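Local coordinates for pathogenicity island protein (Staphylococcus aureus subsp. aureus, PDB 3HL6) that is of unknown function and is encoded as an open reading frame of a staphylococcal mobile pathogenicity island, at residues B[32-37]-B[45-50]; B[41-46]-B[56-61]. All coordinates share one frame; numbering follows the deposited sequence.

Contact 1: B[32-37]-B[45-50]; sequences PCCFKL and VYVMMN
Strands 33-37 and 44-49 form an antiparallel beta hairpin within a mixed five-stranded sheet. Four backbone hydrogen bonds zip them together, two in each hydrogen-bonded pair. C33 pairs with M48: C33 N gives to M48 O at 3.0 Å and M48 N gives back to C33 O. F35 and Y46 also exchange two bonds, and the one from Y46 N to F35 O is nearly straight at 169°. C34 and V47 form the non-hydrogen-bonded pair between them. Their side chains lie on the sheet face away from F35, where C34 SG meets V47 CG2 at 4.0 Å.

The other face carries C33, F35, Y46 and M48, and F35, Y46 and M48 pack against helix 13-30. The first torsion of F35 (chi1 61°) sets CG between the backbone N and carbonyl carbon. This brings the ring against Y46, whose CB sits over one ring face, 3.8 Å from the ring centroid. The two rings are near parallel, with planes at 19°, but are slid apart and barely overlap. M48 CG lies at the edge of the F35 ring. Y46 OH hydrogen-bonds to D40 OD2, in the connection between the two strands. Farther along the Y46 ring, the L37 side chain crosses at about a right angle, and L37 CD2 approaches Y46 CE1 obliquely.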
loop_
_atom_site.group_PDB
_atom_site.type_symbol
_atom_site.label_atom_id
_atom_site.label_comp_id
_atom_site.label_asym_id
_atom_site.label_seq_id
_atom_site.Cartn_x
_atom_site.Cartn_y
_atom_site.Cartn_z
ATOM N N PRO B 32 -5.196 -21.290 10.164
ATOM C CA PRO B 32 -6.136 -20.356 9.532
ATOM C C PRO B 32 -6.686 -19.293 10.490
ATOM O O PRO B 32 -7.169 -19.613 11.578
ATOM C CB PRO B 32 -7.263 -21.265 9.042
ATOM C CG PRO B 32 -6.645 -22.591 8.889
ATOM C CD PRO B 32 -5.609 -22.692 9.973
ATOM N N CYS B 33 -6.582 -18.033 10.081
ATOM C CA CYS B 33 -7.157 -16.919 10.821
ATOM C C CYS B 33 -8.337 -16.416 10.041
ATOM O O CYS B 33 -8.470 -16.669 8.849
ATOM C CB CYS B 33 -6.151 -15.783 10.978
ATOM S SG CYS B 33 -4.478 -16.373 11.278
ATOM N N CYS B 34 -9.200 -15.691 10.718
ATOM C CA CYS B 34 -10.494 -15.418 10.170
ATOM C C CYS B 34 -11.043 -14.164 10.839
ATOM O O CYS B 34 -11.089 -14.062 12.068
ATOM C CB CYS B 34 -11.397 -16.617 10.402
ATOM S SG CYS B 34 -13.005 -16.398 9.707
ATOM N N PHE B 35 -11.424 -13.179 10.039
ATOM C CA PHE B 35 -11.819 -11.923 10.644
ATOM C C PHE B 35 -12.807 -11.115 9.828
ATOM O O PHE B 35 -13.159 -11.482 8.722
ATOM C CB PHE B 35 -10.591 -11.097 11.049
ATOM C CG PHE B 35 -9.707 -10.722 9.912
ATOM C CD1 PHE B 35 -8.726 -11.590 9.464
ATOM C CD2 PHE B 35 -9.853 -9.505 9.285
ATOM C CE1 PHE B 35 -7.894 -11.238 8.416
ATOM C CE2 PHE B 35 -9.022 -9.155 8.238
ATOM C CZ PHE B 35 -8.040 -10.021 7.813
ATOM N N LYS B 36 -13.279 -10.036 10.435
ATOM C CA LYS B 36 -14.058 -9.021 9.758
ATOM C C LYS B 36 -13.415 -7.680 10.071
ATOM O O LYS B 36 -12.693 -7.544 11.065
ATOM C CB LYS B 36 -15.511 -9.044 10.230
ATOM C CG LYS B 36 -16.048 -10.453 10.405
ATOM C CD LYS B 36 -17.532 -10.576 10.027
ATOM C CE LYS B 36 -18.437 -9.779 10.993
ATOM N NZ LYS B 36 -19.829 -10.319 11.043
ATOM N N LEU B 37 -13.657 -6.706 9.196
ATOM C CA LEU B 37 -13.389 -5.303 9.500
ATOM C C LEU B 37 -14.607 -4.604 10.082
ATOM O O LEU B 37 -15.746 -4.802 9.641
ATOM C CB LEU B 37 -12.932 -4.550 8.249
ATOM C CG LEU B 37 -11.452 -4.704 7.948
ATOM C CD1 LEU B 37 -10.665 -4.376 9.161
ATOM C CD2 LEU B 37 -11.207 -6.136 7.634
ATOM N N VAL B 45 -16.224 -11.395 4.844
ATOM C CA VAL B 45 -15.519 -12.290 5.750
ATOM C C VAL B 45 -14.132 -12.610 5.175
ATOM O O VAL B 45 -14.009 -13.079 4.037
ATOM C CB VAL B 45 -16.350 -13.587 5.952
ATOM C CG1 VAL B 45 -15.580 -14.636 6.770
ATOM C CG2 VAL B 45 -17.686 -13.250 6.600
ATOM N N TYR B 46 -13.085 -12.349 5.950
ATOM C CA TYR B 46 -11.716 -12.550 5.445
ATOM C C TYR B 46 -11.063 -13.752 6.084
ATOM O O TYR B 46 -11.132 -13.934 7.291
ATOM C CB TYR B 46 -10.828 -11.327 5.709
ATOM C CG TYR B 46 -11.420 -10.023 5.239
ATOM C CD1 TYR B 46 -12.260 -9.282 6.073
ATOM C CD2 TYR B 46 -11.147 -9.525 3.958
ATOM C CE1 TYR B 46 -12.801 -8.085 5.652
ATOM C CE2 TYR B 46 -11.688 -8.316 3.528
ATOM C CZ TYR B 46 -12.522 -7.609 4.382
ATOM O OH TYR B 46 -13.075 -6.407 3.984
ATOM N N VAL B 47 -10.393 -14.560 5.275
ATOM C CA VAL B 47 -9.728 -15.733 5.775
ATOM C C VAL B 47 -8.279 -15.727 5.313
ATOM O O VAL B 47 -7.989 -15.500 4.132
ATOM C CB VAL B 47 -10.442 -17.002 5.296
ATOM C CG1 VAL B 47 -9.566 -18.213 5.512
ATOM C CG2 VAL B 47 -11.793 -17.164 6.024
ATOM N N MET B 48 -7.371 -15.958 6.259
ATOM C CA MET B 48 -5.967 -16.175 5.962
ATOM C C MET B 48 -5.705 -17.640 6.096
ATOM O O MET B 48 -5.722 -18.167 7.185
ATOM C CB MET B 48 -5.095 -15.466 6.984
ATOM C CG MET B 48 -5.079 -13.980 6.878
ATOM S SD MET B 48 -3.723 -13.459 5.814
ATOM C CE MET B 48 -2.432 -14.640 6.207
ATOM N N MET B 49 -5.428 -18.316 5.006
ATOM C CA MET B 49 -5.130 -19.716 5.117
ATOM C C MET B 49 -3.946 -20.044 4.219
ATOM O O MET B 49 -3.959 -19.763 3.033
ATOM C CB MET B 49 -6.362 -20.515 4.727
ATOM C CG MET B 49 -6.214 -22.008 4.858
ATOM S SD MET B 49 -7.823 -22.792 4.676
ATOM C CE MET B 49 -8.861 -21.695 5.639
ATOM N N ASN B 50 -2.911 -20.630 4.799
ATOM C CA ASN B 50 -1.832 -21.164 4.006
ATOM C C ASN B 50 -1.175 -20.053 3.250
ATOM O O ASN B 50 -0.980 -20.152 2.045
ATOM C CB ASN B 50 -2.361 -22.201 3.030
ATOM C CG ASN B 50 -2.296 -23.613 3.591
ATOM O OD1 ASN B 50 -1.215 -24.149 3.803
ATOM N ND2 ASN B 50 -3.446 -24.212 3.839
#

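Contact 2: B[41-46]-B[56-61]; sequences PFDMVY and HVYIKD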
loop_
_atom_site.group_PDB
_atom_site.type_symbol
_atom_site.label_atom_id
_atom_site.label_comp_id
_atom_site.label_asym_id
_atom_site.label_seq_id
_atom_site.Cartn_x
_atom_site.Cartn_y
_atom_site.Cartn_z
ATOM N N PRO B 41 -18.223 -1.526 4.502
ATOM C CA PRO B 41 -19.494 -1.352 3.836
ATOM C C PRO B 41 -19.836 -2.533 2.930
ATOM O O PRO B 41 -20.931 -2.579 2.400
ATOM C CB PRO B 41 -19.294 -0.079 3.010
ATOM C CG PRO B 41 -17.845 0.041 2.791
ATOM C CD PRO B 41 -17.185 -0.604 3.999
ATOM N N PHE B 42 -18.917 -3.481 2.750
ATOM C CA PHE B 42 -19.111 -4.554 1.789
ATOM C C PHE B 42 -19.240 -5.825 2.562
ATOM O O PHE B 42 -19.541 -6.873 1.995
ATOM C CB PHE B 42 -17.892 -4.695 0.860
ATOM C CG PHE B 42 -17.950 -3.836 -0.373
ATOM C CD1 PHE B 42 -18.693 -4.226 -1.465
ATOM C CD2 PHE B 42 -17.246 -2.658 -0.434
ATOM C CE1 PHE B 42 -18.740 -3.446 -2.607
ATOM C CE2 PHE B 42 -17.280 -1.858 -1.583
ATOM C CZ PHE B 42 -18.032 -2.257 -2.666
ATOM N N ASP B 43 -18.964 -5.731 3.863
ATOM C CA ASP B 43 -19.350 -6.751 4.804
ATOM C C ASP B 43 -18.679 -8.087 4.509
ATOM O O ASP B 43 -19.332 -9.129 4.426
ATOM C CB ASP B 43 -20.839 -6.925 4.719
ATOM C CG ASP B 43 -21.439 -7.385 6.011
ATOM O OD1 ASP B 43 -20.693 -7.891 6.888
ATOM O OD2 ASP B 43 -22.676 -7.227 6.127
ATOM N N MET B 44 -17.368 -8.067 4.349
ATOM C CA MET B 44 -16.689 -9.248 3.864
ATOM C C MET B 44 -16.263 -10.085 5.045
ATOM O O MET B 44 -15.970 -9.549 6.118
ATOM C CB MET B 44 -15.471 -8.867 3.016
ATOM C CG MET B 44 -15.824 -8.265 1.668
ATOM S SD MET B 44 -14.373 -7.481 0.932
ATOM C CE MET B 44 -15.013 -6.818 -0.603
ATOM N N VAL B 45 -16.224 -11.395 4.844
ATOM C CA VAL B 45 -15.519 -12.290 5.750
ATOM C C VAL B 45 -14.132 -12.610 5.175
ATOM O O VAL B 45 -14.009 -13.079 4.037
ATOM C CB VAL B 45 -16.350 -13.587 5.952
ATOM C CG1 VAL B 45 -15.580 -14.636 6.770
ATOM C CG2 VAL B 45 -17.686 -13.250 6.600
ATOM N N TYR B 46 -13.085 -12.349 5.950
ATOM C CA TYR B 46 -11.716 -12.550 5.445
ATOM C C TYR B 46 -11.063 -13.752 6.084
ATOM O O TYR B 46 -11.132 -13.934 7.291
ATOM C CB TYR B 46 -10.828 -11.327 5.709
ATOM C CG TYR B 46 -11.420 -10.023 5.239
ATOM C CD1 TYR B 46 -12.260 -9.282 6.073
ATOM C CD2 TYR B 46 -11.147 -9.525 3.958
ATOM C CE1 TYR B 46 -12.801 -8.085 5.652
ATOM C CE2 TYR B 46 -11.688 -8.316 3.528
ATOM C CZ TYR B 46 -12.522 -7.609 4.382
ATOM O OH TYR B 46 -13.075 -6.407 3.984
ATOM N N HIS B 56 -15.140 -13.000 0.960
ATOM C CA HIS B 56 -16.448 -13.121 0.320
ATOM C C HIS B 56 -17.397 -12.239 1.085
ATOM O O HIS B 56 -17.371 -12.194 2.316
ATOM C CB HIS B 56 -16.938 -14.588 0.260
ATOM C CG HIS B 56 -17.392 -15.125 1.574
ATOM N ND1 HIS B 56 -16.596 -15.926 2.369
ATOM C CD2 HIS B 56 -18.555 -14.960 2.252
ATOM C CE1 HIS B 56 -17.242 -16.223 3.484
ATOM N NE2 HIS B 56 -18.429 -15.645 3.436
ATOM N N VAL B 57 -18.215 -11.495 0.363
ATOM C CA VAL B 57 -19.236 -10.722 1.048
ATOM C C VAL B 57 -20.150 -11.729 1.693
ATOM O O VAL B 57 -20.317 -12.855 1.219
ATOM C CB VAL B 57 -20.054 -9.779 0.127
ATOM C CG1 VAL B 57 -19.134 -8.820 -0.600
ATOM C CG2 VAL B 57 -20.900 -10.576 -0.845
ATOM N N TYR B 58 -20.729 -11.330 2.806
ATOM C CA TYR B 58 -21.471 -12.264 3.594
ATOM C C TYR B 58 -22.890 -12.356 3.020
ATOM O O TYR B 58 -23.534 -11.345 2.791
ATOM C CB TYR B 58 -21.403 -11.810 5.038
ATOM C CG TYR B 58 -22.582 -12.187 5.868
ATOM C CD1 TYR B 58 -22.594 -13.383 6.578
ATOM C CD2 TYR B 58 -23.674 -11.339 5.964
ATOM C CE1 TYR B 58 -23.674 -13.732 7.352
ATOM C CE2 TYR B 58 -24.747 -11.674 6.732
ATOM C CZ TYR B 58 -24.744 -12.871 7.424
ATOM O OH TYR B 58 -25.829 -13.195 8.184
ATOM N N ILE B 59 -23.330 -13.570 2.705
ATOM C CA ILE B 59 -24.705 -13.801 2.263
ATOM C C ILE B 59 -25.472 -14.665 3.269
ATOM O O ILE B 59 -25.051 -15.787 3.608
ATOM C CB ILE B 59 -24.788 -14.498 0.879
ATOM C CG1 ILE B 59 -23.614 -14.102 -0.041
ATOM C CG2 ILE B 59 -26.181 -14.296 0.249
ATOM C CD1 ILE B 59 -23.804 -12.830 -0.808
ATOM N N LYS B 60 -26.607 -14.130 3.741
ATOM C CA LYS B 60 -27.341 -14.723 4.872
ATOM C C LYS B 60 -28.049 -16.025 4.483
ATOM O O LYS B 60 -27.842 -17.073 5.120
ATOM C CB LYS B 60 -28.359 -13.718 5.425
ATOM C CG LYS B 60 -29.219 -13.072 4.335
ATOM C CD LYS B 60 -28.337 -12.177 3.400
ATOM C CE LYS B 60 -29.055 -11.995 2.046
ATOM N NZ LYS B 60 -29.498 -13.326 1.504
ATOM N N ASP B 61 -28.876 -15.942 3.428
ATOM C CA ASP B 61 -29.620 -17.098 2.911
ATOM C C ASP B 61 -28.685 -18.228 2.514
ATOM O O ASP B 61 -29.023 -19.410 2.652
ATOM C CB ASP B 61 -30.453 -16.691 1.684
ATOM C CG ASP B 61 -31.522 -15.641 2.027
ATOM O OD1 ASP B 61 -31.871 -15.500 3.231
ATOM O OD2 ASP B 61 -32.008 -14.950 1.094
#
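V45 and H56 form a hydrogen-bonded antiparallel pair. V45 N gives to H56 O at 2.9 Å, and the bond is nearly straight (167°). The return bond, H56 N to V45 O, is longer at 3.3 Å. A third bond runs from Y58 N to D43 O at 3.1 Å. It is more bent, at 138°. It carries the pairing past the end of strand 52-57. M44 and V57 form the non-hydrogen-bonded pair between these bonds, with CA atoms 4.1 Å apart. M44 CA also makes a CA-H...O contact with H56 O.

The side chains of V45 and H56 lie side by side and point the same way. With chi1 at 74°, H56 turns its imidazole back across V45. V45 CB then lies over one ring face, 3.7 Å from H56 CE1, as a CH-pi contact. H56 ND1 is hydrogen-bonded to S67 OG. V45 CG2 reaches Y58 CB more loosely. M44 and V57 diverge at CB, yet M44 CG still meets V57 CG1 at 4.1 Å. M44 packs on helix 152-163 and V57 on helix 171-184. The polar grip between the two segments is thus entirely backbone to backbone, so main-chain bonds set the strand register. The V45 contact and the S67 bond together probably limit how the H56 ring can turn.

From the N terminus the chain forms strand 4-6 and helix 13-30, then runs along strand 33-37, which lies parallel to 4-6. It turns and returns along strand 44-49. Contact 1 closes this first hairpin, across the connection that holds D40. Strand 44-49 then turns into strand 52-57, and contact 2 closes the second hairpin at its open end. The two loops overlap rather than nest: 41-46 begins inside the loop of contact 1, and 56-61 lies beyond its end. V45 and Y46 belong to both contacts. The middle strand is therefore bonded along both edges, and three consecutive strands form a meander. Contact 1 packs on helix 13-30, whereas contact 2 meets helices 152-163 and 171-184.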